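Local structure of Serpin48 (Tenebrio molitor, 3OZQ) at residues 33-38 against 317-322; 278-283 against 290-295; 175-180 against 205-210. The protein inhibits the serine protease SPE with high specificity in the innate immunity of the beetle, and belongs to the serpin family. All blocks are in the same frame, centred on the assembly; numbering follows the deposited sequence.

Contact 1: 33-38 against 317-322; sequences NFLVSP and SFIDVS
L35 and F318 are the residues whose CA atoms come nearest, 6.8 Å apart, where strand 34-36 passes strand 317-321 with 117° between their chain directions. The strand axes pass 6.9 Å apart at closest and no hydrogen bond joins them; each pairs within its own layer, F34 and V36 with R371 and A369, S317 and I319 with S275 and I273. This is the stacking of sheet B on sheet A expected of a serpin, and between these two segments L35 carries it. With CG anti to the backbone N (chi1 176°), its side chain reaches across so that the CD2 methyl lands on the backbone of the other strand, 3.3 Å from F318 C, which is tight packing. The same L35 CD2 lies 3.7 Å from I319 CB and 3.5 Å from S317 OG, wedged between two residues whose CB atoms point toward its strand. S317 OG is also 2.8 Å from water 1, and that water donates to L35 O at 2.9 Å. Two residues on, S37 caps the helix that begins at P38, its OG bonded to S40 N, a site consistent with the serpin shutter region. The leucine branch, chiefly CD2, thus makes the apolar part of the contact, while one water takes up L35 O and S317 OG; L35 N is bonded to S275 OG.

Contact 2: 278-283 against 290-295; sequences DFKKVL and KAFGDE
F292 lies with one ring face against the aliphatic chain of K280, where a short N-capped helix, 279-286, is followed by a 3-10 turn at 290-292 that folds back against it. The lysine runs extended across the phenyl group, and the two side chains slide past each other in opposite directions. K280 CG stands 3.9 Å from the centroid of the F292 ring and only 7° off the normal, a CH-pi contact over the face. Further along, K280 CE comes to 3.7 Å from F292 CB, so the chain has crossed from the ring to its root and carries the ammonium group beyond it. What puts CG over the ring is the first torsion of K280, CG anti to its N (chi1 171°). L283 comes from another side: its CB is 4.1 Å from F292 CZ, near the ring plane, at the edge. From strand 310-321, I310 and I313 also pack on the phenylalanine, while L283 goes on to F18 and L45, so the ring links the turn to the body of the fold. An alanine in place of F292 would probably leave the K280 chain without its flat support and open a gap beside L283. The helix start is fixed separately, D278 OD1 accepting from K281 N at 3.2 Å from above the carboxylate plane. Across the contact the polar link is a water: K280 NZ donates to water 2 at 3.0 Å, and water 2 donates to F292 O at 2.8 Å.

Contact 3: 175-180 against 205-210; sequences WLVPFP and DEQYFN
A G1 beta bulge, in which E206 and Q207 both face V264, lies where the chain turns a corner at E206, and Q207 and F209 on the strand that follows meet V177 of the loop after strand 163-174. The V177 CG1 methyl lies over one face of the Q207 side-chain amide, 3.6 Å from Q207 OE1 and 3.7 Å from Q207 NE2, so it sees the flat group broadside. A bend at chi2 (-72°) brings the amide back beside the valine, and chi3 sets its face toward CG1. V177 CG2 takes a lesser share, 4.1 Å from Q207 NE2. F209 meets the valine otherwise, with its edge: V177 CB sits near the ring plane, 4.3 Å from F209 CZ. On a face of the same ring rests Q207 CB, 3.4 Å above the plane and offset toward the rim, so Q207 bridges valine and phenylalanine. L204 touches both V177 and F209, and L222 and L224 add to the apolar setting of the ring. No hydrogen bond crosses here; the methyl's face-on contact leaves the amide's hydrogen-bonding groups uninvolved with the loop, which is held to this corner by van der Waals packing.

How the contacts relate
From the N terminus, the chain first reaches 33-38, which meets 317-322 after 278 intervening residues; contact 1 thus closes the largest loop, laying strand 34-36 on strand 310-321, one layer of the serpin core on the other, and the other two nest inside it in series. Contact 3 closes first, joining the loop after strand 163-174 to the corner at 206. Contact 2 follows, a short closure between helix 279-286 and the turn before strand 310-321. Contact 1 touches both: V36 CG2 packs 3.4 Å from F279 CZ, and W175 NE1 probably hydrogen-bonds to S322 O. Contacts 2 and 3, their centres 43 Å apart on opposite sides of the chain's centre, do not meet.

Contact 1: 33-38 against 317-322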
loop_
_atom_site.group_PDB
_atom_site.type_symbol
_atom_site.label_atom_id
_atom_site.label_comp_id
_atom_site.label_asym_id
_atom_site.label_seq_id
_atom_site.Cartn_x
_atom_site.Cartn_y
_atom_site.Cartn_z
ATOM N N ASN A 33 11.623 5.566 7.425
ATOM C CA ASN A 33 10.191 5.520 7.176
ATOM C C ASN A 33 9.911 4.800 5.868
ATOM O O ASN A 33 10.715 4.840 4.932
ATOM C CB ASN A 33 9.558 6.915 7.153
ATOM C CG ASN A 33 9.943 7.758 8.353
ATOM O OD1 ASN A 33 10.322 7.232 9.397
ATOM N ND2 ASN A 33 9.836 9.076 8.209
ATOM N N PHE A 34 8.778 4.106 5.816
ATOM C CA PHE A 34 8.276 3.639 4.543
ATOM C C PHE A 34 6.746 3.509 4.522
ATOM O O PHE A 34 6.068 3.529 5.575
ATOM C CB PHE A 34 8.985 2.343 4.059
ATOM C CG PHE A 34 8.606 1.101 4.829
ATOM C CD1 PHE A 34 7.443 0.410 4.530
ATOM C CD2 PHE A 34 9.410 0.630 5.848
ATOM C CE1 PHE A 34 7.091 -0.747 5.236
ATOM C CE2 PHE A 34 9.065 -0.507 6.556
ATOM C CZ PHE A 34 7.895 -1.195 6.250
ATOM N N LEU A 35 6.236 3.399 3.297
ATOM C CA LEU A 35 4.817 3.206 3.018
ATOM C C LEU A 35 4.721 2.170 1.903
ATOM O O LEU A 35 5.480 2.229 0.936
ATOM C CB LEU A 35 4.178 4.527 2.566
ATOM C CG LEU A 35 2.711 4.501 2.126
ATOM C CD1 LEU A 35 1.809 4.173 3.314
ATOM C CD2 LEU A 35 2.296 5.834 1.521
ATOM N N VAL A 36 3.815 1.203 2.060
ATOM C CA VAL A 36 3.595 0.172 1.062
ATOM C C VAL A 36 2.112 -0.206 0.975
ATOM O O VAL A 36 1.383 -0.117 1.966
ATOM C CB VAL A 36 4.466 -1.091 1.330
ATOM C CG1 VAL A 36 4.155 -1.708 2.724
ATOM C CG2 VAL A 36 4.333 -2.128 0.174
ATOM N N SER A 37 1.667 -0.582 -0.226
ATOM C CA SER A 37 0.323 -1.109 -0.412
ATOM C C SER A 37 0.381 -2.555 -0.879
ATOM O O SER A 37 0.422 -2.832 -2.084
ATOM C CB SER A 37 -0.466 -0.296 -1.423
ATOM O OG SER A 37 -1.780 -0.831 -1.527
ATOM N N PRO A 38 0.400 -3.492 0.076
ATOM C CA PRO A 38 0.326 -4.900 -0.340
ATOM C C PRO A 38 -0.942 -5.174 -1.154
ATOM O O PRO A 38 -0.910 -5.917 -2.156
ATOM C CB PRO A 38 0.332 -5.653 0.989
ATOM C CG PRO A 38 1.071 -4.702 1.941
ATOM C CD PRO A 38 0.588 -3.339 1.528
ATOM N N SER A 317 4.372 5.185 -3.941
ATOM C CA SER A 317 3.229 5.759 -3.238
ATOM C C SER A 317 3.711 6.794 -2.232
ATOM O O SER A 317 4.886 6.818 -1.868
ATOM C CB SER A 317 2.435 4.655 -2.529
ATOM O OG SER A 317 3.147 4.149 -1.412
ATOM N N PHE A 318 2.797 7.658 -1.802
ATOM C CA PHE A 318 3.071 8.597 -0.725
ATOM C C PHE A 318 1.841 8.783 0.142
ATOM O O PHE A 318 0.718 8.424 -0.242
ATOM C CB PHE A 318 3.511 9.953 -1.272
ATOM C CG PHE A 318 2.413 10.726 -1.917
ATOM C CD1 PHE A 318 2.042 10.456 -3.227
ATOM C CD2 PHE A 318 1.755 11.731 -1.229
ATOM C CE1 PHE A 318 1.024 11.170 -3.831
ATOM C CE2 PHE A 318 0.735 12.445 -1.826
ATOM C CZ PHE A 318 0.372 12.165 -3.128
ATOM N N ILE A 319 2.080 9.330 1.322
ATOM C CA ILE A 319 1.022 9.709 2.239
ATOM C C ILE A 319 1.427 11.025 2.888
ATOM O O ILE A 319 2.611 11.267 3.179
ATOM C CB ILE A 319 0.805 8.663 3.330
ATOM C CG1 ILE A 319 -0.435 9.021 4.169
ATOM C CG2 ILE A 319 2.052 8.575 4.212
ATOM C CD1 ILE A 319 -0.816 7.969 5.193
ATOM N N ASP A 320 0.447 11.889 3.075
ATOM C CA ASP A 320 0.715 13.195 3.634
ATOM C C ASP A 320 -0.342 13.442 4.698
ATOM O O ASP A 320 -1.518 13.646 4.391
ATOM C CB ASP A 320 0.687 14.257 2.533
ATOM C CG ASP A 320 1.263 15.585 2.991
ATOM O OD1 ASP A 320 1.536 16.446 2.124
ATOM O OD2 ASP A 320 1.447 15.765 4.221
ATOM N N VAL A 321 0.072 13.370 5.959
ATOM C CA VAL A 321 -0.883 13.387 7.056
ATOM C C VAL A 321 -0.883 14.741 7.726
ATOM O O VAL A 321 0.150 15.212 8.184
ATOM C CB VAL A 321 -0.591 12.281 8.078
ATOM C CG1 VAL A 321 -1.452 12.459 9.298
ATOM C CG2 VAL A 321 -0.849 10.914 7.449
ATOM N N SER A 322 -2.056 15.360 7.770
ATOM C CA SER A 322 -2.190 16.710 8.298
ATOM C C SER A 322 -3.466 16.858 9.133
ATOM O O SER A 322 -4.122 15.868 9.472
ATOM C CB SER A 322 -2.183 17.712 7.149
ATOM O OG SER A 322 -3.341 17.521 6.354
HETATM O O HOH W 1 4.943 2.113 -1.940
#

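Contact 2: 278-283 against 290-295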
loop_
_atom_site.group_PDB
_atom_site.type_symbol
_atom_site.label_atom_id
_atom_site.label_comp_id
_atom_site.label_asym_id
_atom_site.label_seq_id
_atom_site.Cartn_x
_atom_site.Cartn_y
_atom_site.Cartn_z
ATOM N N ASP A 278 10.501 -2.250 -4.773
ATOM C CA ASP A 278 10.784 -3.300 -5.710
ATOM C C ASP A 278 10.008 -4.513 -5.246
ATOM O O ASP A 278 10.432 -5.203 -4.328
ATOM C CB ASP A 278 12.268 -3.628 -5.686
ATOM C CG ASP A 278 12.631 -4.736 -6.657
ATOM O OD1 ASP A 278 11.708 -5.414 -7.181
ATOM O OD2 ASP A 278 13.843 -4.915 -6.913
ATOM N N PHE A 279 8.874 -4.757 -5.886
ATOM C CA PHE A 279 8.026 -5.893 -5.524
ATOM C C PHE A 279 8.493 -7.231 -6.111
ATOM O O PHE A 279 8.045 -8.287 -5.672
ATOM C CB PHE A 279 6.555 -5.622 -5.858
ATOM C CG PHE A 279 5.744 -5.168 -4.662
ATOM C CD1 PHE A 279 5.156 -6.103 -3.818
ATOM C CD2 PHE A 279 5.580 -3.825 -4.386
ATOM C CE1 PHE A 279 4.421 -5.695 -2.688
ATOM C CE2 PHE A 279 4.846 -3.404 -3.262
ATOM C CZ PHE A 279 4.257 -4.347 -2.424
ATOM N N LYS A 280 9.388 -7.198 -7.092
ATOM C CA LYS A 280 9.981 -8.446 -7.581
ATOM C C LYS A 280 10.800 -9.098 -6.473
ATOM O O LYS A 280 10.698 -10.290 -6.211
ATOM C CB LYS A 280 10.876 -8.207 -8.806
ATOM C CG LYS A 280 11.652 -9.453 -9.187
ATOM C CD LYS A 280 12.470 -9.281 -10.468
ATOM C CE LYS A 280 13.045 -10.623 -10.929
ATOM N NZ LYS A 280 14.265 -10.490 -11.801
ATOM N N LYS A 281 11.648 -8.294 -5.854
ATOM C CA LYS A 281 12.414 -8.706 -4.686
ATOM C C LYS A 281 11.496 -9.252 -3.596
ATOM O O LYS A 281 11.749 -10.324 -3.042
ATOM C CB LYS A 281 13.200 -7.514 -4.145
ATOM C CG LYS A 281 13.971 -7.803 -2.869
ATOM C CD LYS A 281 14.819 -6.618 -2.441
ATOM C CE LYS A 281 15.785 -6.216 -3.522
ATOM N NZ LYS A 281 16.540 -4.984 -3.137
ATOM N N VAL A 282 10.429 -8.520 -3.293
ATOM C CA VAL A 282 9.489 -8.979 -2.274
ATOM C C VAL A 282 8.874 -10.322 -2.676
ATOM O O VAL A 282 8.948 -11.290 -1.921
ATOM C CB VAL A 282 8.368 -7.947 -1.999
ATOM C CG1 VAL A 282 7.273 -8.551 -1.111
ATOM C CG2 VAL A 282 8.940 -6.680 -1.368
ATOM N N LEU A 283 8.290 -10.379 -3.874
ATOM C CA LEU A 283 7.514 -11.545 -4.281
ATOM C C LEU A 283 8.371 -12.801 -4.415
ATOM O O LEU A 283 7.897 -13.913 -4.173
ATOM C CB LEU A 283 6.725 -11.262 -5.563
ATOM C CG LEU A 283 5.644 -10.207 -5.310
ATOM C CD1 LEU A 283 4.958 -9.756 -6.598
ATOM C CD2 LEU A 283 4.627 -10.755 -4.305
ATOM N N LYS A 290 8.784 -18.740 -10.942
ATOM C CA LYS A 290 8.648 -19.047 -12.364
ATOM C C LYS A 290 8.439 -17.815 -13.231
ATOM O O LYS A 290 9.063 -17.687 -14.279
ATOM C CB LYS A 290 7.499 -20.032 -12.601
ATOM C CG LYS A 290 7.939 -21.473 -12.853
ATOM C CD LYS A 290 8.812 -22.014 -11.729
ATOM C CE LYS A 290 9.330 -23.411 -12.056
ATOM N NZ LYS A 290 8.214 -24.384 -12.265
ATOM N N ALA A 291 7.558 -16.917 -12.796
ATOM C CA ALA A 291 7.154 -15.789 -13.627
ATOM C C ALA A 291 8.300 -14.826 -13.929
ATOM O O ALA A 291 8.194 -14.010 -14.844
ATOM C CB ALA A 291 5.991 -15.050 -13.000
ATOM N N PHE A 292 9.377 -14.916 -13.149
ATOM C CA PHE A 292 10.530 -14.018 -13.302
ATOM C C PHE A 292 11.676 -14.647 -14.097
ATOM O O PHE A 292 12.684 -13.987 -14.362
ATOM C CB PHE A 292 11.080 -13.615 -11.926
ATOM C CG PHE A 292 10.082 -12.929 -11.032
ATOM C CD1 PHE A 292 9.320 -11.867 -11.493
ATOM C CD2 PHE A 292 9.917 -13.345 -9.711
ATOM C CE1 PHE A 292 8.415 -11.216 -10.632
ATOM C CE2 PHE A 292 9.014 -12.715 -8.862
ATOM C CZ PHE A 292 8.264 -11.651 -9.316
ATOM N N GLY A 293 11.536 -15.921 -14.452
ATOM C CA GLY A 293 12.633 -16.666 -15.055
ATOM C C GLY A 293 12.300 -17.378 -16.355
ATOM O O GLY A 293 11.291 -17.079 -16.993
ATOM N N ASP A 294 13.150 -18.327 -16.742
ATOM C CA ASP A 294 13.043 -18.981 -18.054
ATOM C C ASP A 294 11.815 -19.863 -18.227
ATOM O O ASP A 294 11.316 -20.021 -19.338
ATOM C CB ASP A 294 14.295 -19.809 -18.358
ATOM C CG ASP A 294 15.488 -18.952 -18.720
ATOM O OD1 ASP A 294 15.281 -17.839 -19.246
ATOM O OD2 ASP A 294 16.634 -19.393 -18.481
ATOM N N GLU A 295 11.337 -20.450 -17.136
ATOM C CA GLU A 295 10.181 -21.337 -17.206
ATOM C C GLU A 295 8.882 -20.558 -17.305
ATOM O O GLU A 295 7.795 -21.144 -17.296
ATOM C CB GLU A 295 10.153 -22.262 -15.998
ATOM C CG GLU A 295 11.435 -23.048 -15.829
ATOM C CD GLU A 295 11.346 -24.095 -14.737
ATOM O OE1 GLU A 295 11.968 -23.887 -13.669
ATOM O OE2 GLU A 295 10.658 -25.123 -14.950
HETATM O O HOH W 2 12.757 -11.218 -14.264
#

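Contact 3: 175-180 against 205-210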
loop_
_atom_site.group_PDB
_atom_site.type_symbol
_atom_site.label_atom_id
_atom_site.label_comp_id
_atom_site.label_asym_id
_atom_site.label_seq_id
_atom_site.Cartn_x
_atom_site.Cartn_y
_atom_site.Cartn_z
ATOM N N TRP A 175 -10.494 13.303 8.007
ATOM C CA TRP A 175 -10.758 12.884 9.374
ATOM C C TRP A 175 -12.242 13.085 9.681
ATOM O O TRP A 175 -12.819 14.099 9.313
ATOM C CB TRP A 175 -9.936 13.717 10.367
ATOM C CG TRP A 175 -8.436 13.529 10.294
ATOM C CD1 TRP A 175 -7.491 14.508 10.136
ATOM C CD2 TRP A 175 -7.717 12.294 10.420
ATOM N NE1 TRP A 175 -6.229 13.954 10.145
ATOM C CE2 TRP A 175 -6.342 12.597 10.316
ATOM C CE3 TRP A 175 -8.101 10.960 10.609
ATOM C CZ2 TRP A 175 -5.350 11.608 10.386
ATOM C CZ3 TRP A 175 -7.108 9.976 10.675
ATOM C CH2 TRP A 175 -5.756 10.309 10.571
ATOM N N LEU A 176 -12.856 12.118 10.346
ATOM C CA LEU A 176 -14.210 12.301 10.861
ATOM C C LEU A 176 -14.212 13.423 11.902
ATOM O O LEU A 176 -15.147 14.220 11.984
ATOM C CB LEU A 176 -14.715 11.005 11.488
ATOM C CG LEU A 176 -16.101 11.036 12.136
ATOM C CD1 LEU A 176 -17.150 11.475 11.130
ATOM C CD2 LEU A 176 -16.438 9.670 12.716
ATOM N N VAL A 177 -13.143 13.473 12.689
ATOM C CA VAL A 177 -12.926 14.546 13.646
ATOM C C VAL A 177 -11.540 15.099 13.398
ATOM O O VAL A 177 -10.545 14.525 13.843
ATOM C CB VAL A 177 -12.999 14.037 15.095
ATOM C CG1 VAL A 177 -12.927 15.201 16.073
ATOM C CG2 VAL A 177 -14.266 13.211 15.312
ATOM N N PRO A 178 -11.464 16.208 12.662
ATOM C CA PRO A 178 -10.183 16.821 12.314
ATOM C C PRO A 178 -9.457 17.399 13.531
ATOM O O PRO A 178 -10.078 17.646 14.567
ATOM C CB PRO A 178 -10.584 17.937 11.346
ATOM C CG PRO A 178 -12.020 18.234 11.674
ATOM C CD PRO A 178 -12.608 16.918 12.065
ATOM N N PHE A 179 -8.146 17.582 13.403
ATOM C CA PHE A 179 -7.351 18.265 14.421
ATOM C C PHE A 179 -7.448 19.771 14.201
ATOM O O PHE A 179 -7.382 20.240 13.057
ATOM C CB PHE A 179 -5.873 17.850 14.332
ATOM C CG PHE A 179 -5.645 16.379 14.511
ATOM C CD1 PHE A 179 -5.256 15.873 15.742
ATOM C CD2 PHE A 179 -5.830 15.496 13.445
ATOM C CE1 PHE A 179 -5.054 14.518 15.915
ATOM C CE2 PHE A 179 -5.637 14.139 13.614
ATOM C CZ PHE A 179 -5.241 13.644 14.843
ATOM N N PRO A 180 -7.609 20.534 15.300
ATOM C CA PRO A 180 -7.569 22.003 15.283
ATOM C C PRO A 180 -6.146 22.513 15.101
ATOM O O PRO A 180 -5.308 22.310 15.972
ATOM C CB PRO A 180 -8.095 22.386 16.672
ATOM C CG PRO A 180 -7.792 21.196 17.539
ATOM C CD PRO A 180 -7.913 19.991 16.636
ATOM N N ASP A 205 -8.292 16.380 21.901
ATOM C CA ASP A 205 -8.617 15.958 23.263
ATOM C C ASP A 205 -10.043 15.457 23.461
ATOM O O ASP A 205 -10.954 15.796 22.704
ATOM C CB ASP A 205 -8.381 17.107 24.248
ATOM C CG ASP A 205 -6.957 17.608 24.233
ATOM O OD1 ASP A 205 -6.036 16.787 24.021
ATOM O OD2 ASP A 205 -6.766 18.827 24.436
ATOM N N GLU A 206 -10.217 14.658 24.506
ATOM C CA GLU A 206 -11.535 14.218 24.947
ATOM C C GLU A 206 -12.419 13.686 23.817
ATOM O O GLU A 206 -13.610 13.994 23.763
ATOM C CB GLU A 206 -12.253 15.361 25.675
ATOM C CG GLU A 206 -11.534 15.860 26.919
ATOM C CD GLU A 206 -11.754 17.357 27.180
ATOM O OE1 GLU A 206 -10.745 18.083 27.362
ATOM O OE2 GLU A 206 -12.925 17.807 27.200
ATOM N N GLN A 207 -11.839 12.887 22.924
ATOM C CA GLN A 207 -12.607 12.240 21.867
ATOM C C GLN A 207 -12.760 10.763 22.188
ATOM O O GLN A 207 -11.906 10.177 22.854
ATOM C CB GLN A 207 -11.904 12.390 20.515
ATOM C CG GLN A 207 -11.629 13.824 20.090
ATOM C CD GLN A 207 -12.885 14.563 19.674
ATOM O OE1 GLN A 207 -12.908 15.793 19.637
ATOM N NE2 GLN A 207 -13.935 13.817 19.352
ATOM N N TYR A 208 -13.847 10.159 21.714
ATOM C CA TYR A 208 -14.033 8.720 21.855
ATOM C C TYR A 208 -13.598 8.007 20.577
ATOM O O TYR A 208 -14.259 8.098 19.540
ATOM C CB TYR A 208 -15.481 8.368 22.208
ATOM C CG TYR A 208 -15.780 8.452 23.693
ATOM C CD1 TYR A 208 -15.494 7.388 24.540
ATOM C CD2 TYR A 208 -16.329 9.599 24.246
ATOM C CE1 TYR A 208 -15.759 7.458 25.905
ATOM C CE2 TYR A 208 -16.595 9.687 25.613
ATOM C CZ TYR A 208 -16.309 8.610 26.437
ATOM O OH TYR A 208 -16.575 8.682 27.792
ATOM N N PHE A 209 -12.481 7.298 20.668
ATOM C CA PHE A 209 -11.921 6.582 19.526
ATOM C C PHE A 209 -11.694 5.141 19.914
ATOM O O PHE A 209 -11.446 4.843 21.078
ATOM C CB PHE A 209 -10.577 7.199 19.113
ATOM C CG PHE A 209 -10.695 8.559 18.493
ATOM C CD1 PHE A 209 -9.776 9.556 18.794
ATOM C CD2 PHE A 209 -11.713 8.841 17.592
ATOM C CE1 PHE A 209 -9.876 10.815 18.215
ATOM C CE2 PHE A 209 -11.818 10.092 17.009
ATOM C CZ PHE A 209 -10.902 11.081 17.319
ATOM N N ASN A 210 -11.764 4.247 18.931
ATOM C CA ASN A 210 -11.417 2.862 19.162
ATOM C C ASN A 210 -9.999 2.739 19.689
ATOM O O ASN A 210 -9.055 3.300 19.132
ATOM C CB ASN A 210 -11.623 2.037 17.891
ATOM C CG ASN A 210 -13.080 1.712 17.658
ATOM O OD1 ASN A 210 -13.760 1.215 18.553
ATOM N ND2 ASN A 210 -13.577 2.015 16.469
#